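Local coordinates for acetyl xylan esterase (Paenibacillus sp. R4, PDB 6AGQ), which hydrolyses acetyl esters as a cold-active alpha/beta-hydrolase, probably removing acetyl groups from xylan, at residues 152-157 / 188-193; 114-119 / 162-167; 257-262 / 283-288; 227-232 / 245-250. One frame throughout, in Å; residues are numbered along the deposited sequence.

Interaction 1 (152-157 / 188-193); sequences YYYKQV and GGLALA
The hydroxyl of Y154 is hydrogen-bonded to OE1 of Q186, so the tyrosine is tied through its polar end to the same helix, 186-197, whose L190 meets its ring. That second meeting is loose: methyl CD2 of L190 comes in obliquely, 4.4 Å from Y154 CD1. The same methyl finds a closer partner one turn further along, where V157 CG1 lies 4.0 Å from L190 CD2. L190 CD1 also reaches this carbon, at 4.2 Å from V157 CG1, so the leucine fork sets both its prongs against a single valine methyl. The two side chains cross at about a right angle. V157 divides its labour: CG1, anti to the backbone N (chi1 -180°), faces the leucine, while CG2 lies 3.6 Å above the plane of the Y153 ring, toward its rim. Y153 in turn sets CD2 3.6 Å above the centre of one face of Y154, which probably limits the tilt of that ring. The hydroxyl of Y153 is gripped twice, by R121 O and Q123 NE2, and its ring stacks on W141. Y158 and C161 of helix 153-170 also touch L190. Two helices of the alpha/beta-hydrolase fold meet here, and helix 186-197 is the one that follows the probable nucleophile elbow, a GxSxG turn containing S185.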
loop_
_atom_site.group_PDB
_atom_site.type_symbol
_atom_site.label_atom_id
_atom_site.label_comp_id
_atom_site.label_asym_id
_atom_site.label_seq_id
_atom_site.Cartn_x
_atom_site.Cartn_y
_atom_site.Cartn_z
ATOM N N TYR A 152 5.699 -32.956 -15.847
ATOM C CA TYR A 152 5.797 -31.686 -15.169
ATOM C C TYR A 152 6.730 -30.681 -15.896
ATOM O O TYR A 152 7.830 -31.063 -16.282
ATOM C CB TYR A 152 6.243 -31.906 -13.747
ATOM C CG TYR A 152 6.404 -30.621 -12.944
ATOM C CD1 TYR A 152 5.300 -29.842 -12.674
ATOM C CD2 TYR A 152 7.673 -30.206 -12.462
ATOM C CE1 TYR A 152 5.419 -28.699 -11.939
ATOM C CE2 TYR A 152 7.807 -29.029 -11.736
ATOM C CZ TYR A 152 6.670 -28.263 -11.495
ATOM O OH TYR A 152 6.733 -27.086 -10.755
ATOM N N TYR A 153 6.290 -29.414 -16.049
ATOM C CA TYR A 153 7.112 -28.340 -16.690
ATOM C C TYR A 153 8.645 -28.415 -16.525
ATOM O O TYR A 153 9.430 -28.349 -17.504
ATOM C CB TYR A 153 6.664 -26.989 -16.146
ATOM C CG TYR A 153 7.379 -25.806 -16.710
ATOM C CD1 TYR A 153 7.123 -25.378 -18.023
ATOM C CD2 TYR A 153 8.293 -25.137 -15.967
ATOM C CE1 TYR A 153 7.775 -24.287 -18.574
ATOM C CE2 TYR A 153 8.967 -24.054 -16.491
ATOM C CZ TYR A 153 8.711 -23.639 -17.808
ATOM O OH TYR A 153 9.368 -22.574 -18.328
ATOM N N TYR A 154 9.095 -28.616 -15.295
ATOM C CA TYR A 154 10.530 -28.533 -15.043
ATOM C C TYR A 154 11.271 -29.759 -15.470
ATOM O O TYR A 154 12.517 -29.706 -15.477
ATOM C CB TYR A 154 10.911 -28.055 -13.614
ATOM C CG TYR A 154 10.752 -26.535 -13.407
ATOM C CD1 TYR A 154 11.696 -25.622 -13.922
ATOM C CD2 TYR A 154 9.691 -26.028 -12.640
ATOM C CE1 TYR A 154 11.545 -24.245 -13.766
ATOM C CE2 TYR A 154 9.549 -24.661 -12.420
ATOM C CZ TYR A 154 10.460 -23.769 -12.987
ATOM O OH TYR A 154 10.306 -22.441 -12.773
ATOM N N LYS A 155 10.588 -30.824 -15.902
ATOM C CA LYS A 155 11.340 -31.955 -16.405
ATOM C C LYS A 155 12.111 -31.587 -17.681
ATOM O O LYS A 155 13.303 -31.689 -17.708
ATOM C CB LYS A 155 10.481 -33.178 -16.652
ATOM C CG LYS A 155 11.300 -34.400 -17.023
ATOM C CD LYS A 155 10.417 -35.605 -17.382
ATOM C CE LYS A 155 10.363 -35.830 -18.858
ATOM N NZ LYS A 155 9.352 -36.876 -19.145
ATOM N N GLN A 156 11.418 -31.162 -18.720
ATOM C CA GLN A 156 12.065 -30.738 -19.921
ATOM C C GLN A 156 12.944 -29.496 -19.698
ATOM O O GLN A 156 13.998 -29.383 -20.350
ATOM C CB GLN A 156 11.058 -30.514 -21.070
ATOM C CG GLN A 156 10.551 -31.813 -21.678
ATOM C CD GLN A 156 11.603 -32.521 -22.532
ATOM O OE1 GLN A 156 12.474 -31.885 -23.130
ATOM N NE2 GLN A 156 11.550 -33.841 -22.553
ATOM N N VAL A 157 12.623 -28.617 -18.731
ATOM C CA VAL A 157 13.555 -27.490 -18.428
ATOM C C VAL A 157 14.920 -27.986 -17.954
ATOM O O VAL A 157 15.979 -27.515 -18.433
ATOM C CB VAL A 157 12.909 -26.484 -17.429
ATOM C CG1 VAL A 157 13.826 -25.340 -17.114
ATOM C CG2 VAL A 157 11.605 -25.942 -18.025
ATOM N N GLY A 188 19.355 -20.064 -10.049
ATOM C CA GLY A 188 20.114 -20.697 -8.995
ATOM C C GLY A 188 19.628 -22.079 -8.762
ATOM O O GLY A 188 20.424 -22.993 -8.631
ATOM N N GLY A 189 18.298 -22.250 -8.756
ATOM C CA GLY A 189 17.693 -23.594 -8.796
ATOM C C GLY A 189 18.118 -24.432 -9.981
ATOM O O GLY A 189 18.440 -25.644 -9.819
ATOM N N LEU A 190 18.107 -23.835 -11.190
ATOM C CA LEU A 190 18.612 -24.540 -12.370
ATOM C C LEU A 190 20.076 -24.914 -12.288
ATOM O O LEU A 190 20.424 -25.947 -12.833
ATOM C CB LEU A 190 18.371 -23.801 -13.760
ATOM C CG LEU A 190 16.873 -23.414 -13.975
ATOM C CD1 LEU A 190 16.540 -22.754 -15.302
ATOM C CD2 LEU A 190 15.996 -24.645 -13.780
ATOM N N ALA A 191 20.944 -24.070 -11.731
ATOM C CA ALA A 191 22.353 -24.447 -11.568
ATOM C C ALA A 191 22.518 -25.561 -10.510
ATOM O O ALA A 191 23.444 -26.372 -10.641
ATOM C CB ALA A 191 23.230 -23.271 -11.158
ATOM N N LEU A 192 21.715 -25.595 -9.463
ATOM C CA LEU A 192 21.790 -26.754 -8.518
ATOM C C LEU A 192 21.334 -28.047 -9.259
ATOM O O LEU A 192 21.896 -29.132 -9.047
ATOM C CB LEU A 192 20.916 -26.536 -7.257
ATOM C CG LEU A 192 21.325 -25.456 -6.252
ATOM C CD1 LEU A 192 20.305 -25.368 -5.125
ATOM C CD2 LEU A 192 22.688 -25.709 -5.650
ATOM N N ALA A 193 20.335 -27.923 -10.147
ATOM C CA ALA A 193 19.871 -29.072 -10.959
ATOM C C ALA A 193 20.988 -29.558 -11.898
ATOM O O ALA A 193 21.219 -30.746 -12.083
ATOM C CB ALA A 193 18.645 -28.691 -11.781
#

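Interaction 2 (114-119 / 162-167); sequences AALAID and IRALDF
L116 swings its CG anti to the backbone N (chi1 168°), which carries both methyls off strand 114-118 toward segment 162-167 of helix 153-170. Two residues along, I118 holds CG1 between its backbone N and carbonyl carbon (chi1 62°) and extends CD1 to the same helix. Both chains converge on one methyl: A164 CB is 3.8 Å from L116 CD2 and 4.0 Å from I118 CD1. The leucine methyl also rests beside the helix backbone, with L116 CD2 3.8 Å from A164 O. The same methyl meets F167 obliquely, F167 CD2 lying 4.0 Å from L116 CD2. Strand 114-118 and segment 162-167 run nearly antiparallel, at 146°, as suits a beta-alpha-beta crossover leading from strand 114-118 through helix 153-170 to strand 179-184. Y62 and V60 of strand 55-63 add to the packing, Y62 against I118 and A164, V60 against F167. With an alanine at L116 both methyls go, and F167 and A164 would probably lose the neighbour they share on the strand. With nothing but carbon surfaces and one carbonyl oxygen meeting, the pairing of helix and sheet here depends on shape and burial rather than on directed bonds.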
loop_
_atom_site.group_PDB
_atom_site.type_symbol
_atom_site.label_atom_id
_atom_site.label_comp_id
_atom_site.label_asym_id
_atom_site.label_seq_id
_atom_site.Cartn_x
_atom_site.Cartn_y
_atom_site.Cartn_z
ATOM N N ALA A 114 34.841 -18.459 -21.882
ATOM C CA ALA A 114 33.640 -18.500 -22.678
ATOM C C ALA A 114 32.437 -18.393 -21.766
ATOM O O ALA A 114 32.531 -18.690 -20.591
ATOM C CB ALA A 114 33.589 -19.794 -23.449
ATOM N N ALA A 115 31.284 -17.985 -22.300
ATOM C CA ALA A 115 30.081 -17.999 -21.516
ATOM C C ALA A 115 28.860 -18.241 -22.380
ATOM O O ALA A 115 28.760 -17.728 -23.517
ATOM C CB ALA A 115 29.944 -16.690 -20.713
ATOM N N LEU A 116 27.894 -18.948 -21.815
ATOM C CA LEU A 116 26.622 -19.222 -22.519
ATOM C C LEU A 116 25.479 -18.818 -21.607
ATOM O O LEU A 116 25.425 -19.248 -20.442
ATOM C CB LEU A 116 26.509 -20.727 -22.884
ATOM C CG LEU A 116 25.136 -21.258 -23.362
ATOM C CD1 LEU A 116 24.834 -20.853 -24.796
ATOM C CD2 LEU A 116 25.192 -22.774 -23.220
ATOM N N ALA A 117 24.547 -18.040 -22.151
ATOM C CA ALA A 117 23.274 -17.823 -21.527
ATOM C C ALA A 117 22.136 -18.359 -22.376
ATOM O O ALA A 117 22.081 -18.069 -23.537
ATOM C CB ALA A 117 23.076 -16.333 -21.310
ATOM N N ILE A 118 21.170 -19.026 -21.776
ATOM C CA ILE A 118 20.042 -19.619 -22.493
ATOM C C ILE A 118 18.661 -19.153 -21.992
ATOM O O ILE A 118 18.517 -18.773 -20.855
ATOM C CB ILE A 118 20.075 -21.182 -22.369
ATOM C CG1 ILE A 118 19.944 -21.635 -20.917
ATOM C CG2 ILE A 118 21.374 -21.750 -22.966
ATOM C CD1 ILE A 118 19.797 -23.128 -20.793
ATOM N N ASP A 119 17.683 -19.128 -22.879
ATOM C CA ASP A 119 16.264 -19.050 -22.531
ATOM C C ASP A 119 15.749 -20.336 -21.828
ATOM O O ASP A 119 16.094 -21.422 -22.212
ATOM C CB ASP A 119 15.445 -18.941 -23.769
ATOM C CG ASP A 119 15.526 -17.557 -24.499
ATOM O OD1 ASP A 119 15.946 -16.503 -23.922
ATOM O OD2 ASP A 119 15.079 -17.568 -25.679
ATOM N N ILE A 162 20.822 -29.383 -18.997
ATOM C CA ILE A 162 21.916 -30.362 -19.145
ATOM C C ILE A 162 22.428 -30.341 -20.591
ATOM O O ILE A 162 23.651 -30.470 -20.898
ATOM C CB ILE A 162 21.418 -31.786 -18.743
ATOM C CG1 ILE A 162 21.361 -31.897 -17.196
ATOM C CG2 ILE A 162 22.276 -32.922 -19.356
ATOM C CD1 ILE A 162 20.495 -33.076 -16.734
ATOM N N ARG A 163 21.485 -30.174 -21.505
ATOM C CA ARG A 163 21.861 -30.031 -22.898
ATOM C C ARG A 163 22.662 -28.742 -23.193
ATOM O O ARG A 163 23.462 -28.754 -24.136
ATOM C CB ARG A 163 20.622 -30.192 -23.779
ATOM C CG ARG A 163 20.124 -31.618 -23.738
ATOM C CD ARG A 163 18.708 -31.742 -24.239
ATOM N NE ARG A 163 18.656 -31.698 -25.700
ATOM C CZ ARG A 163 18.941 -32.696 -26.523
ATOM N NH1 ARG A 163 19.309 -33.916 -26.070
ATOM N NH2 ARG A 163 18.821 -32.472 -27.834
ATOM N N ALA A 164 22.509 -27.679 -22.400
ATOM C CA ALA A 164 23.455 -26.557 -22.442
ATOM C C ALA A 164 24.904 -26.971 -22.099
ATOM O O ALA A 164 25.856 -26.452 -22.632
ATOM C CB ALA A 164 22.998 -25.434 -21.532
ATOM N N LEU A 165 25.077 -27.927 -21.206
ATOM C CA LEU A 165 26.433 -28.453 -20.937
ATOM C C LEU A 165 26.926 -29.281 -22.127
ATOM O O LEU A 165 28.097 -29.198 -22.443
ATOM C CB LEU A 165 26.478 -29.312 -19.693
ATOM C CG LEU A 165 25.820 -28.728 -18.449
ATOM C CD1 LEU A 165 25.689 -29.799 -17.355
ATOM C CD2 LEU A 165 26.551 -27.480 -17.974
ATOM N N ASP A 166 26.038 -30.043 -22.793
ATOM C CA ASP A 166 26.360 -30.743 -24.084
ATOM C C ASP A 166 26.782 -29.711 -25.136
ATOM O O ASP A 166 27.685 -29.960 -25.908
ATOM C CB ASP A 166 25.155 -31.543 -24.734
ATOM C CG ASP A 166 24.584 -32.709 -23.850
ATOM O OD1 ASP A 166 25.225 -33.120 -22.871
ATOM O OD2 ASP A 166 23.463 -33.231 -24.166
ATOM N N PHE A 167 26.081 -28.587 -25.216
ATOM C CA PHE A 167 26.478 -27.548 -26.187
ATOM C C PHE A 167 27.873 -26.997 -25.884
ATOM O O PHE A 167 28.733 -26.978 -26.794
ATOM C CB PHE A 167 25.513 -26.380 -26.274
ATOM C CG PHE A 167 25.994 -25.269 -27.195
ATOM C CD1 PHE A 167 25.843 -25.373 -28.572
ATOM C CD2 PHE A 167 26.655 -24.122 -26.668
ATOM C CE1 PHE A 167 26.324 -24.359 -29.407
ATOM C CE2 PHE A 167 27.116 -23.096 -27.487
ATOM C CZ PHE A 167 26.951 -23.206 -28.862
#

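Interaction 3 (257-262 / 283-288); sequences NMASRI and FAAYNH
A259 points its CB toward the opposing backbone, and the fit is tight: this methyl lies 3.2 Å from A285 O. The methyl of A285 runs past rather than at its counterpart, with A259 CB and A285 CB 4.1 Å apart. H288 also directs its CB across the gap, to 4.2 Å from A259 CB, but its ring does not follow. Instead the imidazole folds back over its own chain, where H288 ND1 donates to A284 O at 2.9 Å. The bond is fairly straight, 158° at the hydrogen, and the acceptor sits close to the ring plane, so the ring is kept from turning. Since ND1 is the donor, this nitrogen carries a proton. H288 presents its backbone too: S260 CA makes a CH...O contact of 3.4 Å with H288 O, at 150° about the hydrogen. The carbonyl oxygens of A259 and H288 come near each other without bonding, both being acceptors. R261 reaches back so that NH1 gives a 2.9 Å hydrogen bond to N257 O, while NE forms a salt bridge with D25. These bonds tie R261, inside the type I beta turn from A259 to I262, to the preceding helix and to D25. L192 of helix 186-197 packs on both I262 and A285, bridging the two segments. Small alanines thus let the turn at A259-I262 and the end of helix 279-286 approach closely beside the C-terminal beta-alpha-beta crossover of the alpha/beta-hydrolase fold, in which helix 279-286 joins parallel strands 265-271 and 293-298.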
loop_
_atom_site.group_PDB
_atom_site.type_symbol
_atom_site.label_atom_id
_atom_site.label_comp_id
_atom_site.label_asym_id
_atom_site.label_seq_id
_atom_site.Cartn_x
_atom_site.Cartn_y
_atom_site.Cartn_z
ATOM N N ASN A 257 17.093 -31.875 -2.665
ATOM C CA ASN A 257 17.465 -33.205 -3.145
ATOM C C ASN A 257 18.578 -33.203 -4.202
ATOM O O ASN A 257 19.374 -34.150 -4.201
ATOM C CB ASN A 257 16.228 -33.950 -3.687
ATOM C CG ASN A 257 15.188 -34.155 -2.630
ATOM O OD1 ASN A 257 15.510 -34.384 -1.450
ATOM N ND2 ASN A 257 13.925 -34.078 -3.027
ATOM N N MET A 258 18.591 -32.217 -5.150
ATOM C CA MET A 258 19.744 -32.058 -6.056
ATOM C C MET A 258 21.069 -31.794 -5.325
ATOM O O MET A 258 22.117 -32.398 -5.664
ATOM C CB MET A 258 19.550 -30.865 -7.032
ATOM C CG MET A 258 18.349 -30.982 -7.927
ATOM S SD MET A 258 18.504 -32.465 -8.882
ATOM C CE MET A 258 16.851 -32.455 -9.597
ATOM N N ALA A 259 21.024 -30.885 -4.346
ATOM C CA ALA A 259 22.226 -30.527 -3.500
ATOM C C ALA A 259 22.938 -31.730 -2.909
ATOM O O ALA A 259 24.148 -31.766 -2.808
ATOM C CB ALA A 259 21.840 -29.605 -2.351
ATOM N N SER A 260 22.150 -32.736 -2.565
ATOM C CA SER A 260 22.662 -33.985 -1.973
ATOM C C SER A 260 23.535 -34.804 -2.973
ATOM O O SER A 260 24.265 -35.685 -2.574
ATOM C CB SER A 260 21.440 -34.785 -1.510
ATOM O OG SER A 260 21.700 -36.139 -1.556
ATOM N N ARG A 261 23.410 -34.531 -4.278
ATOM C CA ARG A 261 24.226 -35.206 -5.315
ATOM C C ARG A 261 25.293 -34.331 -5.991
ATOM O O ARG A 261 25.941 -34.813 -6.886
ATOM C CB ARG A 261 23.297 -35.818 -6.365
ATOM C CG ARG A 261 22.432 -36.941 -5.800
ATOM C CD ARG A 261 20.979 -36.698 -6.110
ATOM N NE ARG A 261 20.192 -37.882 -5.843
ATOM C CZ ARG A 261 19.294 -38.035 -4.871
ATOM N NH1 ARG A 261 19.020 -37.062 -4.013
ATOM N NH2 ARG A 261 18.627 -39.196 -4.774
ATOM N N ILE A 262 25.433 -33.064 -5.583
ATOM C CA ILE A 262 26.451 -32.136 -6.071
ATOM C C ILE A 262 27.788 -32.386 -5.414
ATOM O O ILE A 262 27.879 -32.314 -4.180
ATOM C CB ILE A 262 26.053 -30.655 -5.805
ATOM C CG1 ILE A 262 24.753 -30.325 -6.555
ATOM C CG2 ILE A 262 27.163 -29.694 -6.218
ATOM C CD1 ILE A 262 24.183 -28.967 -6.308
ATOM N N PHE A 283 19.182 -22.230 2.881
ATOM C CA PHE A 283 20.012 -22.960 3.846
ATOM C C PHE A 283 19.793 -24.472 3.845
ATOM O O PHE A 283 20.784 -25.234 3.887
ATOM C CB PHE A 283 19.943 -22.376 5.266
ATOM C CG PHE A 283 21.034 -21.375 5.551
ATOM C CD1 PHE A 283 22.343 -21.787 5.661
ATOM C CD2 PHE A 283 20.759 -19.996 5.652
ATOM C CE1 PHE A 283 23.356 -20.863 5.893
ATOM C CE2 PHE A 283 21.767 -19.071 5.877
ATOM C CZ PHE A 283 23.064 -19.506 6.001
ATOM N N ALA A 284 18.543 -24.903 3.685
ATOM C CA ALA A 284 18.215 -26.299 3.581
ATOM C C ALA A 284 18.922 -27.054 2.457
ATOM O O ALA A 284 19.393 -28.194 2.673
ATOM C CB ALA A 284 16.702 -26.451 3.429
ATOM N N ALA A 285 18.942 -26.488 1.245
ATOM C CA ALA A 285 19.794 -27.043 0.164
ATOM C C ALA A 285 21.325 -26.910 0.461
ATOM O O ALA A 285 22.043 -27.920 0.388
ATOM C CB ALA A 285 19.448 -26.416 -1.217
ATOM N N TYR A 286 21.802 -25.705 0.809
ATOM C CA TYR A 286 23.233 -25.465 1.215
ATOM C C TYR A 286 23.728 -26.512 2.226
ATOM O O TYR A 286 24.770 -27.103 2.058
ATOM C CB TYR A 286 23.393 -24.045 1.825
ATOM C CG TYR A 286 24.814 -23.694 2.251
ATOM C CD1 TYR A 286 25.766 -23.418 1.289
ATOM C CD2 TYR A 286 25.212 -23.676 3.595
ATOM C CE1 TYR A 286 27.048 -23.126 1.610
ATOM C CE2 TYR A 286 26.527 -23.378 3.941
ATOM C CZ TYR A 286 27.444 -23.098 2.924
ATOM O OH TYR A 286 28.800 -22.774 3.110
ATOM N N ASN A 287 22.924 -26.828 3.216
ATOM C CA ASN A 287 23.356 -27.767 4.278
ATOM C C ASN A 287 23.339 -29.246 3.867
ATOM O O ASN A 287 23.816 -30.095 4.630
ATOM C CB ASN A 287 22.520 -27.546 5.560
ATOM C CG ASN A 287 22.899 -26.280 6.273
ATOM O OD1 ASN A 287 24.046 -25.876 6.219
ATOM N ND2 ASN A 287 21.944 -25.630 6.916
ATOM N N HIS A 288 22.822 -29.541 2.676
ATOM C CA HIS A 288 22.885 -30.855 2.044
ATOM C C HIS A 288 23.913 -31.014 0.916
ATOM O O HIS A 288 24.104 -32.082 0.416
ATOM C CB HIS A 288 21.473 -31.231 1.492
ATOM C CG HIS A 288 20.568 -31.802 2.527
ATOM N ND1 HIS A 288 19.510 -31.096 3.060
ATOM C CD2 HIS A 288 20.587 -33.000 3.167
ATOM C CE1 HIS A 288 18.891 -31.845 3.952
ATOM N NE2 HIS A 288 19.525 -33.002 4.041
#

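Interaction 4 (227-232 / 245-250); sequences VEIKNW and QVYRTL
One methyl of V246 approaches the six-membered ring of the W232 indole obliquely, W232 CZ3 to V246 CG2 being 3.5 Å, with CE3 and CH2 a little farther off. The side chains slide past each other in opposite directions, and Y236 stacks on the same indole. W232 gets there by holding CG anti to the backbone N (chi1 -166°). One turn back from W232 and one turn on from V246, I229 and L250 meet tip to tip, with 4.0 Å from I229 CD1 to L250 CD1. The ring of Y247 comes in at the side, its OH 4.3 Å from I229 CG2; the side chain of Y247 is about 4 Å, at its nearest, from a bound zinc ion. Within segment 245-250, the amide of Q245 is held at both ends: R248 NH1 donates to Q245 OE1 at 2.7 Å from above the carbonyl plane, and Q245 NE2 gives its in-plane hydrogen to T249 OG1 at 3.0 Å. These bonds fix the rotation of the amide. The axes of segments 227-232 and 245-250 pass 12.5 Å apart, at 150°, so the helices carrying them are near antiparallel there, spaced by large side chains. They belong to the helical insertion between strands 203-207 and 265-271, the place where many alpha/beta-hydrolases carry their cap.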
loop_
_atom_site.group_PDB
_atom_site.type_symbol
_atom_site.label_atom_id
_atom_site.label_comp_id
_atom_site.label_asym_id
_atom_site.label_seq_id
_atom_site.Cartn_x
_atom_site.Cartn_y
_atom_site.Cartn_z
ATOM N N VAL A 227 3.643 -18.658 -4.861
ATOM C CA VAL A 227 2.234 -18.414 -4.702
ATOM C C VAL A 227 1.336 -19.188 -5.737
ATOM O O VAL A 227 0.193 -19.501 -5.425
ATOM C CB VAL A 227 1.926 -16.884 -4.687
ATOM C CG1 VAL A 227 1.814 -16.305 -6.074
ATOM C CG2 VAL A 227 0.614 -16.595 -3.960
ATOM N N GLU A 228 1.849 -19.496 -6.940
ATOM C CA GLU A 228 1.107 -20.276 -7.951
ATOM C C GLU A 228 0.740 -21.654 -7.375
ATOM O O GLU A 228 -0.309 -22.181 -7.646
ATOM C CB GLU A 228 1.958 -20.470 -9.215
ATOM C CG GLU A 228 2.283 -19.187 -9.984
ATOM C CD GLU A 228 3.198 -19.417 -11.215
ATOM O OE1 GLU A 228 3.129 -20.482 -11.844
ATOM O OE2 GLU A 228 3.989 -18.513 -11.592
ATOM N N ILE A 229 1.594 -22.226 -6.549
ATOM C CA ILE A 229 1.256 -23.530 -5.937
ATOM C C ILE A 229 0.091 -23.389 -4.968
ATOM O O ILE A 229 -0.807 -24.221 -4.958
ATOM C CB ILE A 229 2.479 -24.121 -5.268
ATOM C CG1 ILE A 229 3.506 -24.536 -6.335
ATOM C CG2 ILE A 229 2.117 -25.352 -4.535
ATOM C CD1 ILE A 229 4.881 -24.687 -5.767
ATOM N N LYS A 230 0.088 -22.325 -4.172
ATOM C CA LYS A 230 -1.012 -22.054 -3.268
ATOM C C LYS A 230 -2.283 -21.800 -4.117
ATOM O O LYS A 230 -3.360 -22.349 -3.835
ATOM C CB LYS A 230 -0.636 -20.866 -2.327
ATOM C CG LYS A 230 -1.722 -20.424 -1.355
ATOM C CD LYS A 230 -1.641 -18.937 -0.971
ATOM C CE LYS A 230 -2.213 -18.095 -2.089
ATOM N NZ LYS A 230 -2.121 -16.627 -1.880
ATOM N N ASN A 231 -2.158 -21.027 -5.199
ATOM C CA ASN A 231 -3.331 -20.772 -6.079
ATOM C C ASN A 231 -3.799 -22.032 -6.800
ATOM O O ASN A 231 -4.942 -22.229 -6.940
ATOM C CB ASN A 231 -3.041 -19.617 -7.007
ATOM C CG ASN A 231 -2.884 -18.319 -6.250
ATOM O OD1 ASN A 231 -3.095 -18.280 -5.057
ATOM N ND2 ASN A 231 -2.463 -17.287 -6.909
ATOM N N TRP A 232 -2.910 -22.953 -7.141
ATOM C CA TRP A 232 -3.362 -24.297 -7.578
ATOM C C TRP A 232 -4.362 -24.902 -6.589
ATOM O O TRP A 232 -5.462 -25.270 -6.988
ATOM C CB TRP A 232 -2.200 -25.271 -7.808
ATOM C CG TRP A 232 -2.620 -26.475 -8.544
ATOM C CD1 TRP A 232 -2.708 -26.593 -9.871
ATOM C CD2 TRP A 232 -3.089 -27.732 -7.994
ATOM N NE1 TRP A 232 -3.179 -27.818 -10.205
ATOM C CE2 TRP A 232 -3.396 -28.551 -9.069
ATOM C CE3 TRP A 232 -3.221 -28.241 -6.694
ATOM C CZ2 TRP A 232 -3.896 -29.856 -8.913
ATOM C CZ3 TRP A 232 -3.733 -29.527 -6.513
ATOM C CH2 TRP A 232 -4.065 -30.331 -7.638
ATOM N N GLN A 245 0.315 -36.170 -3.787
ATOM C CA GLN A 245 0.744 -36.135 -5.184
ATOM C C GLN A 245 1.415 -34.804 -5.558
ATOM O O GLN A 245 2.476 -34.815 -6.179
ATOM C CB GLN A 245 -0.414 -36.479 -6.126
ATOM C CG GLN A 245 -0.042 -36.750 -7.590
ATOM C CD GLN A 245 1.122 -37.715 -7.755
ATOM O OE1 GLN A 245 0.976 -38.896 -7.452
ATOM N NE2 GLN A 245 2.312 -37.208 -8.217
ATOM N N VAL A 246 0.870 -33.671 -5.152
ATOM C CA VAL A 246 1.507 -32.386 -5.524
ATOM C C VAL A 246 2.968 -32.320 -5.033
ATOM O O VAL A 246 3.856 -32.094 -5.844
ATOM C CB VAL A 246 0.696 -31.163 -5.074
ATOM C CG1 VAL A 246 1.485 -29.883 -5.272
ATOM C CG2 VAL A 246 -0.603 -31.057 -5.847
ATOM N N TYR A 247 3.238 -32.619 -3.749
ATOM C CA TYR A 247 4.588 -32.499 -3.210
ATOM C C TYR A 247 5.474 -33.675 -3.584
ATOM O O TYR A 247 6.701 -33.522 -3.628
ATOM C CB TYR A 247 4.587 -32.234 -1.690
ATOM C CG TYR A 247 3.994 -30.863 -1.367
ATOM C CD1 TYR A 247 4.631 -29.694 -1.781
ATOM C CD2 TYR A 247 2.776 -30.725 -0.727
ATOM C CE1 TYR A 247 4.101 -28.438 -1.529
ATOM C CE2 TYR A 247 2.229 -29.465 -0.479
ATOM C CZ TYR A 247 2.904 -28.338 -0.843
ATOM O OH TYR A 247 2.364 -27.078 -0.627
ATOM N N ARG A 248 4.911 -34.845 -3.847
ATOM C CA ARG A 248 5.740 -35.926 -4.407
ATOM C C ARG A 248 6.180 -35.601 -5.859
ATOM O O ARG A 248 7.306 -35.845 -6.201
ATOM C CB ARG A 248 5.043 -37.285 -4.312
ATOM C CG ARG A 248 5.689 -38.362 -5.182
ATOM C CD ARG A 248 5.135 -39.732 -4.871
ATOM N NE ARG A 248 3.734 -39.833 -5.297
ATOM C CZ ARG A 248 2.664 -39.849 -4.491
ATOM N NH1 ARG A 248 1.445 -39.952 -5.027
ATOM N NH2 ARG A 248 2.782 -39.769 -3.162
ATOM N N THR A 249 5.313 -35.012 -6.688
ATOM C CA THR A 249 5.741 -34.483 -8.025
ATOM C C THR A 249 6.925 -33.544 -7.863
ATOM O O THR A 249 7.929 -33.718 -8.537
ATOM C CB THR A 249 4.614 -33.722 -8.760
ATOM O OG1 THR A 249 3.573 -34.624 -9.049
ATOM C CG2 THR A 249 5.064 -33.063 -10.096
ATOM N N LEU A 250 6.815 -32.594 -6.946
ATOM C CA LEU A 250 7.811 -31.529 -6.802
ATOM C C LEU A 250 9.141 -31.998 -6.193
ATOM O O LEU A 250 10.223 -31.377 -6.458
ATOM C CB LEU A 250 7.206 -30.359 -6.008
ATOM C CG LEU A 250 6.011 -29.615 -6.696
ATOM C CD1 LEU A 250 5.280 -28.633 -5.765
ATOM C CD2 LEU A 250 6.466 -28.859 -7.914
#

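In the fold
Interactions 1 and 2 share helix 153-170, whose first turns face helix 186-197 and whose later turns lie on strand 114-118; both are buried, with apolar side chains making nearly all of the contact. Helix 186-197 then passes from interaction 1 to interaction 3, where L192 O approaches the side chains of M258 and I262. Interaction 3 is only partly buried and is the one in which backbone carbonyls do much of the touching. Interaction 4 lies farthest from the centre of the chain, yet its touching residues are buried; L250 links it to Y152 of interaction 1. Interactions 2 and 4, with centres about 29 Å apart, mark the central sheet and the inserted helices respectively.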